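CTD kinase subunit gamma (Schizosaccharomyces pombe, PDB 5CE7) is a subunit of the CTD kinase complex that probably hyperphosphorylates the RNA polymerase II C-terminal repeats, represented here by its N-terminal noncanonical CTD-interacting domain. Local coordinates at residues Met8-Leu13 and Gln29-His34. Sequence-based numbering, arbitrary orientation.
Sequences MTFLQL and QFAIKH
F10 and F30 mark the closest backbone approach of two nearly antiparallel helical segments, 8-13 and 29-33, whose axes come within 10.6 Å at 158° between their N-to-C directions. F30 does most of the bridging. Its ring is thrown out from its helix because CG stands anti to the backbone N (chi1 -175°), and it meets T9, its neighbour F10, and L13 one turn on. At the far end of the ring, the methyl CG2 of T9 lies 3.7 Å from F30 CE1, while T9 OG1 turns to its own helix and hydrogen-bonds to E5 O. F10 CD1 comes to 3.8 Å from F30 CD2; the two ring planes are nearly parallel but displaced, so the rings meet at their margins and do not stack. Near the ring's root, the L13 methyl CD2 sits 3.8 Å from F30 CB. Beyond F30, F10 CE1 touches A31 CB at 3.9 Å, and the F10 ring continues inward to L41, C44 and I45 of helix 38-51 and F63 of helix 54-73. Just past the end of its helix, H34 backs F30 on the side opposite T9 CG2 and L13 CD2: ND1 stands 3.5 Å above the ring centre and donates to F30 O at 3.2 Å. Cut back to an alanine, position F30 would probably leave a gap between the helices, with T9 CG2, L13 CD2 and the F10 ring losing their partner and H34 ND1 the ring face beneath it. Apolar groups thus pair the first two helices, 3-14 and 25-33, at the N-terminal end of this noncanonical CID's all-helical right-handed superhelix.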
loop_
_atom_site.group_PDB
_atom_site.type_symbol
_atom_site.label_atom_id
_atom_site.label_comp_id
_atom_site.label_asym_id
_atom_site.label_seq_id
_atom_site.Cartn_x
_atom_site.Cartn_y
_atom_site.Cartn_z
HETATM N N MSE A 8 -1.925 -8.925 -15.728
HETATM C CA MSE A 8 -1.243 -10.221 -15.631
HETATM C C MSE A 8 0.216 -10.075 -15.175
HETATM O O MSE A 8 0.667 -10.743 -14.231
HETATM C CB MSE A 8 -1.278 -10.961 -16.977
HETATM C CG MSE A 8 -0.664 -12.360 -16.892
HETATM SE SE MSE A 8 -1.628 -13.502 -15.620
HETATM C CE MSE A 8 -3.240 -13.701 -16.677
ATOM N N THR A 9 0.946 -9.211 -15.863
ATOM C CA THR A 9 2.333 -8.926 -15.522
ATOM C C THR A 9 2.468 -8.324 -14.123
ATOM O O THR A 9 3.330 -8.740 -13.334
ATOM C CB THR A 9 2.976 -7.995 -16.564
ATOM O OG1 THR A 9 2.874 -8.601 -17.858
ATOM C CG2 THR A 9 4.459 -7.763 -16.243
ATOM N N PHE A 10 1.621 -7.348 -13.806
ATOM C CA PHE A 10 1.687 -6.702 -12.494
ATOM C C PHE A 10 1.430 -7.696 -11.361
ATOM O O PHE A 10 2.131 -7.686 -10.348
ATOM C CB PHE A 10 0.731 -5.501 -12.425
ATOM C CG PHE A 10 0.882 -4.658 -11.183
ATOM C CD1 PHE A 10 2.095 -4.033 -10.886
ATOM C CD2 PHE A 10 -0.199 -4.456 -10.328
ATOM C CE1 PHE A 10 2.228 -3.237 -9.751
ATOM C CE2 PHE A 10 -0.067 -3.662 -9.190
ATOM C CZ PHE A 10 1.139 -3.052 -8.904
ATOM N N LEU A 11 0.441 -8.566 -11.533
ATOM C CA LEU A 11 0.158 -9.593 -10.531
ATOM C C LEU A 11 1.374 -10.512 -10.295
ATOM O O LEU A 11 1.678 -10.865 -9.155
ATOM C CB LEU A 11 -1.102 -10.408 -10.903
ATOM C CG LEU A 11 -2.470 -9.749 -10.640
ATOM C CD1 LEU A 11 -3.612 -10.577 -11.238
ATOM C CD2 LEU A 11 -2.688 -9.524 -9.117
ATOM N N GLN A 12 2.061 -10.893 -11.371
ATOM C CA GLN A 12 3.286 -11.692 -11.259
ATOM C C GLN A 12 4.376 -10.936 -10.499
ATOM O O GLN A 12 5.032 -11.486 -9.617
ATOM C CB GLN A 12 3.784 -12.119 -12.643
ATOM C CG GLN A 12 2.851 -13.099 -13.356
ATOM C CD GLN A 12 3.351 -13.464 -14.740
ATOM O OE1 GLN A 12 4.351 -14.162 -14.888
ATOM N NE2 GLN A 12 2.659 -12.984 -15.760
ATOM N N LEU A 13 4.566 -9.663 -10.831
ATOM C CA LEU A 13 5.500 -8.820 -10.089
ATOM C C LEU A 13 5.137 -8.713 -8.598
ATOM O O LEU A 13 6.011 -8.798 -7.729
ATOM C CB LEU A 13 5.557 -7.430 -10.728
ATOM C CG LEU A 13 6.746 -7.097 -11.635
ATOM C CD1 LEU A 13 7.511 -8.322 -12.085
ATOM C CD2 LEU A 13 6.310 -6.235 -12.817
ATOM N N GLN A 29 8.038 0.482 -10.345
ATOM C CA GLN A 29 8.436 1.058 -11.635
ATOM C C GLN A 29 7.457 0.692 -12.753
ATOM O O GLN A 29 7.128 1.530 -13.608
ATOM C CB GLN A 29 9.860 0.633 -12.022
ATOM C CG GLN A 29 10.945 1.306 -11.185
ATOM C CD GLN A 29 12.331 0.736 -11.428
ATOM O OE1 GLN A 29 12.486 -0.448 -11.730
ATOM N NE2 GLN A 29 13.349 1.580 -11.288
ATOM N N PHE A 30 7.009 -0.561 -12.750
ATOM C CA PHE A 30 5.999 -1.026 -13.705
ATOM C C PHE A 30 4.690 -0.250 -13.565
ATOM O O PHE A 30 4.120 0.196 -14.557
ATOM C CB PHE A 30 5.717 -2.521 -13.516
ATOM C CG PHE A 30 4.771 -3.095 -14.539
ATOM C CD1 PHE A 30 5.251 -3.607 -15.736
ATOM C CD2 PHE A 30 3.403 -3.123 -14.301
ATOM C CE1 PHE A 30 4.376 -4.139 -16.685
ATOM C CE2 PHE A 30 2.526 -3.645 -15.243
ATOM C CZ PHE A 30 3.016 -4.155 -16.432
ATOM N N ALA A 31 4.203 -0.117 -12.334
ATOM C CA ALA A 31 2.952 0.582 -12.076
ATOM C C ALA A 31 2.999 2.008 -12.595
ATOM O O ALA A 31 1.989 2.533 -13.078
ATOM C CB ALA A 31 2.621 0.574 -10.573
ATOM N N ILE A 32 4.175 2.622 -12.494
ATOM C CA ILE A 32 4.368 4.021 -12.878
ATOM C C ILE A 32 4.551 4.141 -14.381
ATOM O O ILE A 32 4.013 5.051 -15.015
ATOM C CB ILE A 32 5.579 4.652 -12.137
ATOM C CG1 ILE A 32 5.224 4.880 -10.663
ATOM C CG2 ILE A 32 6.001 5.956 -12.802
ATOM C CD1 ILE A 32 6.409 5.065 -9.754
ATOM N N LYS A 33 5.298 3.206 -14.950
ATOM C CA LYS A 33 5.491 3.160 -16.398
ATOM C C LYS A 33 4.153 3.026 -17.118
ATOM O O LYS A 33 3.986 3.503 -18.243
ATOM C CB LYS A 33 6.407 1.997 -16.754
ATOM C CG LYS A 33 6.517 1.674 -18.243
ATOM C CD LYS A 33 7.247 2.761 -19.026
ATOM C CE LYS A 33 7.335 2.392 -20.512
ATOM N NZ LYS A 33 7.886 3.489 -21.365
ATOM N N HIS A 34 3.196 2.383 -16.456
ATOM C CA HIS A 34 1.881 2.143 -17.039
ATOM C C HIS A 34 0.794 2.840 -16.255
ATOM O O HIS A 34 -0.239 2.251 -15.937
ATOM C CB HIS A 34 1.628 0.641 -17.109
ATOM C CG HIS A 34 2.588 -0.064 -18.008
ATOM N ND1 HIS A 34 3.674 -0.774 -17.534
ATOM C CD2 HIS A 34 2.664 -0.116 -19.357
ATOM C CE1 HIS A 34 4.359 -1.254 -18.555
ATOM N NE2 HIS A 34 3.770 -0.868 -19.673
#